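Local coordinates for Lys-gingipain W83 (Porphyromonas gingivalis, PDB 3M1H), which cleaves proteins after lysine as a secreted cysteine protease and probable virulence factor, and is represented here by its K3 cleaved adhesin domain, a calcium-binding beta jelly roll, at residues Trp30-Pro35 with Ser46-Ser51; Ser39-His44 with Trp167-Asp172; Glu8-Gly13 with Asp171-Thr176. One frame throughout, in Å; residues are numbered along the deposited sequence.

Contact 1: residues Trp30-Pro35 with Ser46-Ser51; sequences WTTTPP and SAICVS. With CA (calcium ion), chain F.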
ATOM      1  N   TRP A  30      -7.553   1.112  -1.727  1.00 11.54           N
ATOM      2  CA  TRP A  30      -6.714  -0.066  -1.697  1.00 12.95           C
ATOM      3  C   TRP A  30      -7.671  -1.246  -1.818  1.00 13.11           C
ATOM      4  O   TRP A  30      -8.733  -1.288  -1.185  1.00 13.90           O
ATOM      5  CB  TRP A  30      -5.962  -0.163  -0.389  1.00 13.25           C
ATOM      6  CG  TRP A  30      -4.801   0.767  -0.228  1.00 12.81           C
ATOM      7  CD1 TRP A  30      -4.816   1.976   0.359  1.00 12.64           C
ATOM      8  CD2 TRP A  30      -3.438   0.531  -0.640  1.00 11.66           C
ATOM      9  NE1 TRP A  30      -3.554   2.545   0.345  1.00 11.00           N
ATOM     10  CE2 TRP A  30      -2.688   1.667  -0.257  1.00 10.11           C
ATOM     11  CE3 TRP A  30      -2.790  -0.529  -1.287  1.00 14.49           C
ATOM     12  CZ2 TRP A  30      -1.330   1.760  -0.492  1.00 11.25           C
ATOM     13  CZ3 TRP A  30      -1.435  -0.432  -1.530  1.00 14.42           C
ATOM     14  CH2 TRP A  30      -0.725   0.714  -1.149  1.00 13.42           C
ATOM     15  N   THR A  31      -7.279  -2.216  -2.630  1.00 12.25           N
ATOM     16  CA  THR A  31      -8.129  -3.346  -2.948  1.00 10.42           C
ATOM     17  C   THR A  31      -7.341  -4.582  -3.398  1.00 11.79           C
ATOM     18  O   THR A  31      -6.261  -4.489  -3.957  1.00 11.14           O
ATOM     19  CB  THR A  31      -9.156  -2.969  -4.038  1.00 13.11           C
ATOM     20  OG1 THR A  31      -9.994  -4.089  -4.322  1.00 14.17           O
ATOM     21  CG2 THR A  31      -8.449  -2.520  -5.336  1.00 12.62           C
ATOM     22  N   THR A  32      -7.899  -5.760  -3.150  1.00 13.44           N
ATOM     23  CA  THR A  32      -7.363  -6.993  -3.721  1.00 13.90           C
ATOM     24  C   THR A  32      -8.131  -7.423  -4.974  1.00 13.35           C
ATOM     25  O   THR A  32      -7.869  -8.511  -5.533  1.00 16.21           O
ATOM     26  CB  THR A  32      -7.357  -8.164  -2.706  1.00 13.15           C
ATOM     27  OG1 THR A  32      -8.691  -8.458  -2.276  1.00 14.56           O
ATOM     28  CG2 THR A  32      -6.443  -7.847  -1.523  1.00 14.95           C
ATOM     29  N   THR A  33      -9.072  -6.608  -5.425  1.00 13.46           N
ATOM     30  CA  THR A  33      -9.821  -6.932  -6.665  1.00 15.88           C
ATOM     31  C   THR A  33      -9.740  -5.719  -7.593  1.00 14.30           C
ATOM     32  O   THR A  33     -10.755  -5.066  -7.875  1.00 16.84           O
ATOM     33  CB  THR A  33     -11.309  -7.270  -6.376  1.00 17.54           C
ATOM     34  OG1 THR A  33     -11.923  -6.198  -5.641  1.00 15.71           O
ATOM     35  CG2 THR A  33     -11.419  -8.575  -5.557  1.00 16.97           C
ATOM     36  N   PRO A  34      -8.522  -5.348  -8.052  1.00 13.70           N
ATOM     37  CA  PRO A  34      -8.370  -4.159  -8.892  1.00 12.68           C
ATOM     38  C   PRO A  34      -9.209  -4.221 -10.168  1.00 13.85           C
ATOM     39  O   PRO A  34      -9.119  -5.215 -10.930  1.00 15.83           O
ATOM     40  CB  PRO A  34      -6.877  -4.169  -9.268  1.00 12.10           C
ATOM     41  CG  PRO A  34      -6.446  -5.567  -9.029  1.00 13.16           C
ATOM     42  CD  PRO A  34      -7.227  -6.027  -7.839  1.00 14.61           C
ATOM     43  N   PRO A  35     -10.016  -3.190 -10.415  1.00 13.77           N
ATOM     44  CA  PRO A  35     -10.704  -3.159 -11.720  1.00 16.66           C
ATOM     45  C   PRO A  35      -9.759  -2.882 -12.892  1.00 15.81           C
ATOM     46  O   PRO A  35      -8.715  -2.241 -12.690  1.00 14.37           O
ATOM     47  CB  PRO A  35     -11.692  -1.998 -11.572  1.00 13.80           C
ATOM     48  CG  PRO A  35     -11.102  -1.137 -10.561  1.00 23.48           C
ATOM     49  CD  PRO A  35     -10.398  -2.033  -9.591  1.00 17.37           C
ATOM     50  N   SER A  46       3.205 -15.314  -4.036  1.00 14.31           N
ATOM     51  CA  SER A  46       1.898 -15.660  -3.523  1.00 14.72           C
ATOM     52  C   SER A  46       0.824 -15.150  -4.510  1.00 14.89           C
ATOM     53  O   SER A  46       1.113 -14.334  -5.394  1.00 15.95           O
ATOM     54  CB  SER A  46       1.690 -15.025  -2.150  1.00 16.15           C
ATOM     55  OG  SER A  46       1.590 -13.611  -2.288  1.00 14.64           O
ATOM     56  N   ALA A  47      -0.410 -15.609  -4.341  1.00 16.36           N
ATOM     57  CA  ALA A  47      -1.487 -15.266  -5.260  1.00 17.75           C
ATOM     58  C   ALA A  47      -2.023 -13.838  -5.099  1.00 16.60           C
ATOM     59  O   ALA A  47      -2.332 -13.177  -6.103  1.00 19.96           O
ATOM     60  CB  ALA A  47      -2.632 -16.280  -5.126  1.00 18.47           C
ATOM     61  N   ILE A  48      -2.146 -13.361  -3.856  1.00 14.64           N
ATOM     62  CA  ILE A  48      -2.851 -12.088  -3.617  1.00 16.13           C
ATOM     63  C   ILE A  48      -1.945 -11.033  -3.014  1.00 11.72           C
ATOM     64  O   ILE A  48      -1.169 -11.299  -2.103  1.00 12.63           O
ATOM     65  CB  ILE A  48      -4.046 -12.253  -2.648  1.00 16.40           C
ATOM     66  CG1 ILE A  48      -4.895 -13.469  -3.020  1.00 20.24           C
ATOM     67  CG2 ILE A  48      -4.864 -10.939  -2.552  1.00 13.81           C
ATOM     68  CD1 ILE A  48      -5.340 -13.448  -4.379  1.00 20.86           C
ATOM     69  N   CYS A  49      -2.115  -9.806  -3.495  1.00 11.49           N
ATOM     70  CA  CYS A  49      -1.592  -8.629  -2.840  1.00 14.21           C
ATOM     71  C   CYS A  49      -2.653  -7.526  -2.874  1.00 12.41           C
ATOM     72  O   CYS A  49      -3.706  -7.681  -3.524  1.00 11.28           O
ATOM     73  CB  CYS A  49      -0.293  -8.176  -3.516  1.00 11.96           C
ATOM     74  SG  CYS A  49      -0.483  -7.654  -5.244  1.00 13.51           S
ATOM     75  N   VAL A  50      -2.399  -6.423  -2.154  1.00 11.27           N
ATOM     76  CA  VAL A  50      -3.355  -5.343  -2.052  1.00 10.34           C
ATOM     77  C   VAL A  50      -2.771  -4.169  -2.799  1.00 10.57           C
ATOM     78  O   VAL A  50      -1.556  -3.956  -2.728  1.00 12.34           O
ATOM     79  CB  VAL A  50      -3.717  -5.034  -0.588  1.00 11.84           C
ATOM     80  CG1 VAL A  50      -2.497  -4.518   0.209  1.00 11.73           C
ATOM     81  CG2 VAL A  50      -4.918  -4.081  -0.517  1.00 12.11           C
ATOM     82  N   SER A  51      -3.644  -3.451  -3.532  1.00  8.67           N
ATOM     83  CA  SER A  51      -3.174  -2.514  -4.567  1.00 10.80           C
ATOM     84  C   SER A  51      -4.002  -1.245  -4.574  1.00 11.71           C
ATOM     85  O   SER A  51      -5.193  -1.266  -4.253  1.00 11.72           O
ATOM     86  CB  SER A  51      -3.268  -3.192  -5.935  1.00 10.34           C
ATOM     87  OG  SER A  51      -2.656  -4.491  -5.894  1.00 12.01           O
TER
HETATM   88 CA    CA F2002       0.207 -12.346  -0.574  1.00 12.51          CA
HETATM   89  O   HOH W   1       1.836 -13.472   0.738  1.00 14.36           O
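Thr-31 and Ser-51 hold these two segments together through their backbones. Thr-31 N donates to Ser-51 O at 2.8 Å, and Ser-51 N returns a bond of the same length to Thr-31 O. The two form a single antiparallel bridge of the hydrogen-bonded kind. A CA-H...O contact flanks it, with Trp-30 CA 3.2 Å from Ser-51 O, so that carbonyl takes both an N-H and a C-H from the loop.

At the other end of Ser-46 to Ser-51 sits a calcium ion. Ser-46 OG binds it, as does Ile-48 O at 2.3 Å; a water, Asp-9, Glu-11 and Asp-171 supply the other ligands.

The side chain of Thr-31 secures the loop itself. OG1 lies anti to the backbone N (chi1 -179°) and accepts from Thr-33 N at 2.9 Å, which makes an ST turn. Beyond Thr-32 the loop turns away from the strand.

Packing continues on both sides of the bridge. Thr-32 turns its methyl CG2 inward, 3.4 Å from Cys-49 O and 3.6 Å from Ile-48 CG2. The side chains of Thr-32 and Ile-48 cross at about a right angle. Trp-30 brings the rim of its six-membered ring alongside Val-50 and Ser-51, with Val-50 O at the edge near the ring plane, 3.7 Å from CZ3. Trp-30 CB also touches Val-50 CG2 at 4.1 Å. The indole NE1 is satisfied by Asn-66 O.

The loop of Trp-30 to Pro-35 thus lines the start of strand 50-53, whose Val-50 pairs by backbone bonds with Leu-170 of strand 167-177. Trp-30 and Val-50 both rest on Leu-68 of strand 65-69, in the facing sheet of the jelly roll, while Pro-34 and Pro-35 pack against Trp-167.

Contact 2: residues Ser39-His44 with Trp167-Asp172; sequences SSFAGH and WINLDD. With CA (calcium ion), chain F.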
ATOM      1  N   SER A  39      -9.598  -9.292 -10.102  1.00 19.48           N
ATOM      2  CA  SER A  39      -8.796 -10.312  -9.441  1.00 18.53           C
ATOM      3  C   SER A  39      -7.448  -9.679  -9.113  1.00 15.40           C
ATOM      4  O   SER A  39      -6.969  -8.802  -9.825  1.00 15.47           O
ATOM      5  CB  SER A  39      -8.587 -11.546 -10.317  1.00 23.27           C
ATOM      6  OG  SER A  39      -7.796 -11.231 -11.459  1.00 34.05           O
ATOM      7  N   SER A  40      -6.861 -10.122  -8.012  1.00 15.83           N
ATOM      8  CA  SER A  40      -5.573  -9.612  -7.574  1.00 14.92           C
ATOM      9  C   SER A  40      -4.494  -9.724  -8.640  1.00 14.09           C
ATOM     10  O   SER A  40      -4.423 -10.680  -9.424  1.00 13.91           O
ATOM     11  CB  SER A  40      -5.122 -10.385  -6.351  1.00 14.64           C
ATOM     12  OG  SER A  40      -3.918  -9.847  -5.830  1.00 12.99           O
ATOM     13  N   PHE A  41      -3.640  -8.715  -8.681  1.00 12.81           N
ATOM     14  CA  PHE A  41      -2.370  -8.821  -9.374  1.00 13.66           C
ATOM     15  C   PHE A  41      -1.519  -9.884  -8.660  1.00 14.46           C
ATOM     16  O   PHE A  41      -1.779 -10.253  -7.519  1.00 13.38           O
ATOM     17  CB  PHE A  41      -1.650  -7.470  -9.371  1.00 12.81           C
ATOM     18  CG  PHE A  41      -2.417  -6.344 -10.017  1.00 13.61           C
ATOM     19  CD1 PHE A  41      -2.962  -6.494 -11.276  1.00 13.18           C
ATOM     20  CD2 PHE A  41      -2.580  -5.120  -9.371  1.00 15.08           C
ATOM     21  CE1 PHE A  41      -3.687  -5.469 -11.866  1.00 14.10           C
ATOM     22  CE2 PHE A  41      -3.265  -4.106  -9.952  1.00 13.12           C
ATOM     23  CZ  PHE A  41      -3.822  -4.278 -11.208  1.00 11.63           C
ATOM     24  N   ALA A  42      -0.512 -10.392  -9.346  1.00 14.32           N
ATOM     25  CA  ALA A  42       0.344 -11.438  -8.794  1.00 14.45           C
ATOM     26  C   ALA A  42       1.014 -10.948  -7.522  1.00 13.02           C
ATOM     27  O   ALA A  42       1.658  -9.903  -7.549  1.00 14.25           O
ATOM     28  CB  ALA A  42       1.389 -11.861  -9.814  1.00 14.47           C
ATOM     29  N   GLY A  43       0.814 -11.674  -6.417  1.00 15.03           N
ATOM     30  CA  GLY A  43       1.361 -11.264  -5.121  1.00 14.99           C
ATOM     31  C   GLY A  43       2.835 -11.584  -5.001  1.00 14.21           C
ATOM     32  O   GLY A  43       3.459 -12.091  -5.922  1.00 14.24           O
ATOM     33  N   HIS A  44       3.417 -11.269  -3.859  1.00 13.18           N
ATOM     34  CA  HIS A  44       4.807 -11.530  -3.623  1.00 13.53           C
ATOM     35  C   HIS A  44       4.905 -13.018  -3.270  1.00 13.73           C
ATOM     36  O   HIS A  44       4.436 -13.454  -2.196  1.00 13.71           O
ATOM     37  CB  HIS A  44       5.309 -10.641  -2.481  1.00 15.50           C
ATOM     38  CG  HIS A  44       6.711 -10.954  -2.069  1.00 15.67           C
ATOM     39  ND1 HIS A  44       7.043 -11.336  -0.791  1.00 16.12           N
ATOM     40  CD2 HIS A  44       7.856 -10.974  -2.786  1.00 22.00           C
ATOM     41  CE1 HIS A  44       8.343 -11.583  -0.738  1.00 17.96           C
ATOM     42  NE2 HIS A  44       8.864 -11.357  -1.928  1.00 20.28           N
ATOM     43  N   TRP A 167      -0.573   1.037 -10.840  1.00 14.81           N
ATOM     44  CA  TRP A 167      -0.955   0.664  -9.467  1.00 12.71           C
ATOM     45  C   TRP A 167       0.300   0.420  -8.645  1.00 13.45           C
ATOM     46  O   TRP A 167       1.346   0.054  -9.218  1.00 14.72           O
ATOM     47  CB  TRP A 167      -1.791  -0.615  -9.434  1.00 11.12           C
ATOM     48  CG  TRP A 167      -3.128  -0.591 -10.114  1.00 14.76           C
ATOM     49  CD1 TRP A 167      -3.404  -0.576 -11.447  1.00 13.17           C
ATOM     50  CD2 TRP A 167      -4.378  -0.647  -9.446  1.00 12.28           C
ATOM     51  NE1 TRP A 167      -4.778  -0.623 -11.665  1.00 12.98           N
ATOM     52  CE2 TRP A 167      -5.392  -0.635 -10.432  1.00 10.73           C
ATOM     53  CE3 TRP A 167      -4.745  -0.670  -8.090  1.00 14.83           C
ATOM     54  CZ2 TRP A 167      -6.737  -0.684 -10.097  1.00 11.73           C
ATOM     55  CZ3 TRP A 167      -6.085  -0.724  -7.763  1.00 16.04           C
ATOM     56  CH2 TRP A 167      -7.061  -0.712  -8.771  1.00 13.46           C
ATOM     57  N   ILE A 168       0.186   0.677  -7.338  1.00 10.96           N
ATOM     58  CA  ILE A 168       1.156   0.269  -6.317  1.00 10.96           C
ATOM     59  C   ILE A 168       0.600  -0.981  -5.608  1.00 10.65           C
ATOM     60  O   ILE A 168      -0.603  -1.063  -5.334  1.00 13.39           O
ATOM     61  CB  ILE A 168       1.516   1.400  -5.365  1.00 13.20           C
ATOM     62  CG1 ILE A 168       2.613   0.935  -4.395  1.00 13.86           C
ATOM     63  CG2 ILE A 168       0.326   1.943  -4.597  1.00 12.39           C
ATOM     64  CD1 ILE A 168       3.271   2.138  -3.665  1.00 14.62           C
ATOM     65  N   ASN A 169       1.486  -1.930  -5.327  1.00 10.49           N
ATOM     66  CA  ASN A 169       1.138  -3.172  -4.637  1.00 11.42           C
ATOM     67  C   ASN A 169       1.889  -3.309  -3.320  1.00 11.71           C
ATOM     68  O   ASN A 169       3.055  -2.922  -3.215  1.00 11.52           O
ATOM     69  CB  ASN A 169       1.516  -4.369  -5.473  1.00 10.25           C
ATOM     70  CG  ASN A 169       0.844  -4.438  -6.805  1.00 13.07           C
ATOM     71  OD1 ASN A 169      -0.316  -4.109  -6.941  1.00 13.06           O
ATOM     72  ND2 ASN A 169       1.564  -4.931  -7.795  1.00 16.40           N
ATOM     73  N   LEU A 170       1.214  -3.894  -2.322  1.00 12.21           N
ATOM     74  CA  LEU A 170       1.764  -4.156  -1.011  0.50 11.37           C
ATOM     75  C   LEU A 170       1.481  -5.622  -0.656  1.00 11.20           C
ATOM     76  O   LEU A 170       0.410  -6.140  -1.013  1.00 12.34           O
ATOM     77  CB  LEU A 170       1.074  -3.218  -0.025  0.50 12.53           C
ATOM     78  CG  LEU A 170       1.309  -3.384   1.467  0.50 10.50           C
ATOM     79  CD1 LEU A 170       2.748  -3.050   1.859  0.50 11.53           C
ATOM     80  CD2 LEU A 170       0.291  -2.525   2.249  0.50 11.49           C
ATOM     81  N   ASP A 171       2.412  -6.259   0.038  1.00 11.00           N
ATOM     82  CA  ASP A 171       2.182  -7.652   0.492  1.00  8.65           C
ATOM     83  C   ASP A 171       3.059  -7.923   1.705  1.00 11.44           C
ATOM     84  O   ASP A 171       4.015  -7.203   2.013  1.00 11.34           O
ATOM     85  CB  ASP A 171       2.448  -8.614  -0.666  1.00 10.54           C
ATOM     86  CG  ASP A 171       1.701  -9.991  -0.546  1.00 10.60           C
ATOM     87  OD1 ASP A 171       1.016 -10.205   0.448  1.00 12.42           O
ATOM     88  OD2 ASP A 171       1.809 -10.784  -1.530  1.00 12.86           O
ATOM     89  N   ASP A 172       2.721  -9.007   2.415  1.00 12.20           N
ATOM     90  CA  ASP A 172       3.581  -9.567   3.460  1.00 12.26           C
ATOM     91  C   ASP A 172       3.994  -8.509   4.512  1.00 14.07           C
ATOM     92  O   ASP A 172       5.174  -8.252   4.752  1.00 13.57           O
ATOM     93  CB  ASP A 172       4.761 -10.293   2.826  1.00 13.44           C
ATOM     94  CG  ASP A 172       4.362 -11.590   2.136  1.00 17.82           C
ATOM     95  OD1 ASP A 172       3.352 -12.206   2.554  1.00 15.60           O
ATOM     96  OD2 ASP A 172       5.078 -12.023   1.222  1.00 22.20           O
TER
HETATM   97 CA    CA F2002       0.207 -12.346  -0.574  1.00 12.51          CA
HETATM   98  O   HOH W   2       5.209 -14.441   0.267  1.00 21.55           O
HETATM   99  O   HOH W   1       1.836 -13.472   0.738  1.00 14.36           O
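His-44 makes both direct hydrogen bonds of this contact, one from its backbone and one from its ring. His-44 N donates to Asp-171 OD2 at 2.9 Å, and ND1 donates to Asp-172 OD2, also at 2.9 Å. Each oxygen is met on its anti lone pair, away from its partner oxygen. The ring bond is fairly straight, and OD2 lies near the imidazole plane. The carboxylate of Asp-172 is turned 77° from that plane. With CG anti to the backbone N (chi1 174°), the ring extends to Asp-172 rather than over Asp-171.

Water-mediated bonds add to this. One water donates to both His-44 O and Asp-172 OD2. A second, bound to the calcium ion, donates to Asp-172 OD1 at 2.7 Å.

Metal bonds fall to Asp-171, which chelates the calcium with both oxygens, OD1 at 2.5 Å and OD2 at 2.4 Å. Asp-172 N reaches OD1 from above the carboxylate plane.

Aromatic packing occupies the other end. Phe-41 points its edge at one face of the Trp-167 indole, a T-shaped pair with planes 72° apart. Phe-41 CE2 comes within 3.5 Å of Trp-167 CG. Further along the same ring edge, CD2 lies close to Asn-169 OD1, which accepts from Ser-51 OG. Pro-34 touches both aromatic rings. His-44 is stacked on Trp-84.

The contact lays the loop before strand 50-53 along strand 167-177 of the jelly roll, at the calcium site. The two aspartates divide the work. Asp-171 binds the metal directly, and Asp-172 belongs to the second shell, steadying a metal-bound water and the histidine. The two metal bonds, with the N-H of His-44 on OD2 and that of Asp-172 on OD1, probably fix the rotation of the Asp-171 carboxylate.

Contact 3: residues Glu8-Gly13 with Asp171-Thr176; sequences EDFENG and DDVVIT. With CA (calcium ion), chain F.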
ATOM      1  N   GLU A   8       0.395 -10.318   7.882  1.00 13.18           N
ATOM      2  CA  GLU A   8      -0.693 -10.337   6.923  1.00 13.77           C
ATOM      3  C   GLU A   8      -0.201 -10.565   5.493  1.00 13.51           C
ATOM      4  O   GLU A   8       0.577  -9.753   4.922  1.00 13.89           O
ATOM      5  CB  GLU A   8      -1.474  -9.032   6.986  1.00 12.23           C
ATOM      6  CG  GLU A   8      -2.718  -9.050   6.123  1.00 12.85           C
ATOM      7  CD  GLU A   8      -3.552 -10.306   6.371  1.00 13.02           C
ATOM      8  OE1 GLU A   8      -3.865 -10.566   7.549  1.00 18.18           O
ATOM      9  OE2 GLU A   8      -3.873 -10.996   5.389  1.00 15.63           O
ATOM     10  N   ASP A   9      -0.708 -11.643   4.899  1.00 13.03           N
ATOM     11  CA  ASP A   9      -0.330 -12.063   3.552  1.00 12.00           C
ATOM     12  C   ASP A   9      -1.390 -11.718   2.508  1.00 10.87           C
ATOM     13  O   ASP A   9      -1.193 -11.983   1.334  1.00 12.16           O
ATOM     14  CB  ASP A   9       0.040 -13.571   3.488  1.00 14.80           C
ATOM     15  CG  ASP A   9      -1.080 -14.486   3.946  1.00 15.35           C
ATOM     16  OD1 ASP A   9      -2.266 -14.076   3.950  1.00 17.79           O
ATOM     17  OD2 ASP A   9      -0.721 -15.656   4.294  1.00 22.22           O
ATOM     18  N   PHE A  10      -2.519 -11.202   2.953  1.00 12.55           N
ATOM     19  CA  PHE A  10      -3.657 -10.804   2.103  1.00 10.50           C
ATOM     20  C   PHE A  10      -4.308 -11.938   1.317  1.00 12.43           C
ATOM     21  O   PHE A  10      -5.136 -11.675   0.448  1.00 13.76           O
ATOM     22  CB  PHE A  10      -3.296  -9.599   1.195  1.00 12.45           C
ATOM     23  CG  PHE A  10      -2.878  -8.399   1.998  1.00 12.91           C
ATOM     24  CD1 PHE A  10      -3.829  -7.575   2.574  1.00 13.91           C
ATOM     25  CD2 PHE A  10      -1.547  -8.110   2.206  1.00 14.19           C
ATOM     26  CE1 PHE A  10      -3.489  -6.477   3.363  1.00 12.44           C
ATOM     27  CE2 PHE A  10      -1.195  -7.023   3.006  1.00 13.29           C
ATOM     28  CZ  PHE A  10      -2.159  -6.211   3.578  1.00 11.63           C
ATOM     29  N   GLU A  11      -3.986 -13.197   1.659  1.00 13.07           N
ATOM     30  CA  GLU A  11      -4.493 -14.294   0.864  1.00 16.13           C
ATOM     31  C   GLU A  11      -6.003 -14.507   1.043  1.00 18.54           C
ATOM     32  O   GLU A  11      -6.636 -15.105   0.167  1.00 20.54           O
ATOM     33  CB  GLU A  11      -3.700 -15.560   1.140  1.00 16.31           C
ATOM     34  CG  GLU A  11      -2.227 -15.427   0.746  1.00 15.03           C
ATOM     35  CD  GLU A  11      -2.011 -15.077  -0.722  1.00 20.27           C
ATOM     36  OE1 GLU A  11      -2.651 -15.683  -1.620  1.00 18.66           O
ATOM     37  OE2 GLU A  11      -1.162 -14.190  -1.027  1.00 17.12           O
ATOM     38  N   ASN A  12      -6.564 -13.983   2.128  1.00 17.70           N
ATOM     39  CA  ASN A  12      -8.014 -13.881   2.271  1.00 19.92           C
ATOM     40  C   ASN A  12      -8.605 -12.497   2.062  1.00 21.28           C
ATOM     41  O   ASN A  12      -9.686 -12.167   2.568  1.00 22.08           O
ATOM     42  CB  ASN A  12      -8.411 -14.464   3.624  1.00 21.53           C
ATOM     43  CG  ASN A  12      -8.031 -15.919   3.716  1.00 26.55           C
ATOM     44  OD1 ASN A  12      -8.498 -16.727   2.908  1.00 30.57           O
ATOM     45  ND2 ASN A  12      -7.141 -16.247   4.625  1.00 33.58           N
ATOM     46  N   GLY A  13      -7.916 -11.688   1.262  1.00 16.42           N
ATOM     47  CA  GLY A  13      -8.324 -10.293   1.049  1.00 14.73           C
ATOM     48  C   GLY A  13      -7.844  -9.387   2.168  1.00 14.33           C
ATOM     49  O   GLY A  13      -7.076  -9.801   3.030  1.00 15.45           O
ATOM     50  N   ASP A 171       2.412  -6.259   0.038  1.00 11.00           N
ATOM     51  CA  ASP A 171       2.182  -7.652   0.492  1.00  8.65           C
ATOM     52  C   ASP A 171       3.059  -7.923   1.705  1.00 11.44           C
ATOM     53  O   ASP A 171       4.015  -7.203   2.013  1.00 11.34           O
ATOM     54  CB  ASP A 171       2.448  -8.614  -0.666  1.00 10.54           C
ATOM     55  CG  ASP A 171       1.701  -9.991  -0.546  1.00 10.60           C
ATOM     56  OD1 ASP A 171       1.016 -10.205   0.448  1.00 12.42           O
ATOM     57  OD2 ASP A 171       1.809 -10.784  -1.530  1.00 12.86           O
ATOM     58  N   ASP A 172       2.721  -9.007   2.415  1.00 12.20           N
ATOM     59  CA  ASP A 172       3.581  -9.567   3.460  1.00 12.26           C
ATOM     60  C   ASP A 172       3.994  -8.509   4.512  1.00 14.07           C
ATOM     61  O   ASP A 172       5.174  -8.252   4.752  1.00 13.57           O
ATOM     62  CB  ASP A 172       4.761 -10.293   2.826  1.00 13.44           C
ATOM     63  CG  ASP A 172       4.362 -11.590   2.136  1.00 17.82           C
ATOM     64  OD1 ASP A 172       3.352 -12.206   2.554  1.00 15.60           O
ATOM     65  OD2 ASP A 172       5.078 -12.023   1.222  1.00 22.20           O
ATOM     66  N   VAL A 173       2.982  -7.915   5.129  1.00 10.79           N
ATOM     67  CA  VAL A 173       3.160  -6.933   6.202  1.00 11.08           C
ATOM     68  C   VAL A 173       3.372  -7.664   7.516  1.00 16.31           C
ATOM     69  O   VAL A 173       2.504  -8.400   7.947  1.00 15.46           O
ATOM     70  CB  VAL A 173       1.934  -6.030   6.302  1.00 12.99           C
ATOM     71  CG1 VAL A 173       2.077  -5.040   7.477  1.00 16.27           C
ATOM     72  CG2 VAL A 173       1.693  -5.264   4.990  1.00 13.97           C
ATOM     73  N   VAL A 174       4.513  -7.442   8.152  1.00 13.22           N
ATOM     74  CA  VAL A 174       4.863  -8.093   9.419  1.00 15.52           C
ATOM     75  C   VAL A 174       5.287  -7.021  10.437  1.00 13.77           C
ATOM     76  O   VAL A 174       6.072  -6.134  10.091  1.00 15.58           O
ATOM     77  CB  VAL A 174       6.003  -9.106   9.255  1.00 16.48           C
ATOM     78  CG1 VAL A 174       6.267  -9.817  10.572  1.00 16.80           C
ATOM     79  CG2 VAL A 174       5.669 -10.158   8.158  1.00 17.73           C
ATOM     80  N   ILE A 175       4.743  -7.082  11.652  1.00 13.67           N
ATOM     81  CA  ILE A 175       5.104  -6.175  12.756  1.00 13.56           C
ATOM     82  C   ILE A 175       5.500  -7.045  13.940  1.00 16.05           C
ATOM     83  O   ILE A 175       4.763  -7.958  14.347  1.00 16.74           O
ATOM     84  CB  ILE A 175       3.968  -5.209  13.141  1.00 14.45           C
ATOM     85  CG1 ILE A 175       3.593  -4.329  11.934  1.00 16.79           C
ATOM     86  CG2 ILE A 175       4.400  -4.364  14.383  1.00 15.50           C
ATOM     87  CD1 ILE A 175       2.480  -3.351  12.182  1.00 15.47           C
ATOM     88  N   THR A 176       6.695  -6.771  14.453  1.00 16.09           N
ATOM     89  CA  THR A 176       7.232  -7.478  15.599  1.00 18.13           C
ATOM     90  C   THR A 176       7.366  -6.483  16.736  1.00 22.98           C
ATOM     91  O   THR A 176       7.633  -5.313  16.499  1.00 21.27           O
ATOM     92  CB  THR A 176       8.616  -8.080  15.288  1.00 22.31           C
ATOM     93  OG1 THR A 176       9.559  -7.026  15.047  1.00 25.44           O
ATOM     94  CG2 THR A 176       8.552  -8.975  14.056  1.00 18.33           C
TER
HETATM   95 CA    CA F2002       0.207 -12.346  -0.574  1.00 12.51          CA
HETATM   96  O   HOH W   1       1.836 -13.472   0.738  1.00 14.36           O
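Asp-9 and Glu-11 share a calcium ion with Asp-171. Asp-9 gives its backbone O at 2.4 Å, and Glu-11 gives OE2 at 2.3 Å; Ser-46, Ile-48 and a water complete the shell. Asp-9 O and Asp-171 OD1 are only 3.0 Å apart because both bind the metal.

Turns in the loop place these ligands. Asp-9 OD1 accepts from Glu-11 N at 3.0 Å, forming an Asx turn. Glu-8 is bent at chi2 (49°), which brings OE2 back to accept from Phe-10 N and lays CG over the centre of the Phe-10 ring. The edge of that ring faces the strand, with CD2 3.7 Å from Asp-171 OD1 and CE2 3.9 Å from Val-173 CG2. Trp-18 meets Phe-10 edge-to-face.

Further out, Glu-8 pairs with Val-173 across strands 4-8 and 167-177. Glu-8 N donates to Val-173 O at 2.9 Å, nearly straight (169°), and Val-173 N donates back to Glu-8 O. Asp-172 and Val-173 both face Glu-8, a G1 beta bulge.

Glu-11 OE2 and Asp-171 OD2 both bind the calcium, which probably offsets the repulsion between them and ties the loop to the strand where the bulge breaks the regular pairing.

All three contacts meet at one calcium ion, and none supplies the whole site. Contact 1 brings Ser-46 and Ile-48, contacts 2 and 3 share Asp-171, and contact 3 adds Asp-9 and Glu-11. The metal-bound water, held by Asp-172, completes the shell. Contacts 1 and 2 lie closest, with centres about 5 Å apart; that of contact 3 is about 12 and 11 Å from them. Probable hydrogen bonds also join them: Ser-51 OG to Asn-169 OD1 at 2.6 Å, and Ile-48 N to Glu-11 OE2 at 3.1 Å. The calcium ties the 8-13 and 46-48 loops to strand 167-177; His-44 reaches the site by bonding its ligand Asp-171, and 30-35 joins through strand 50-53.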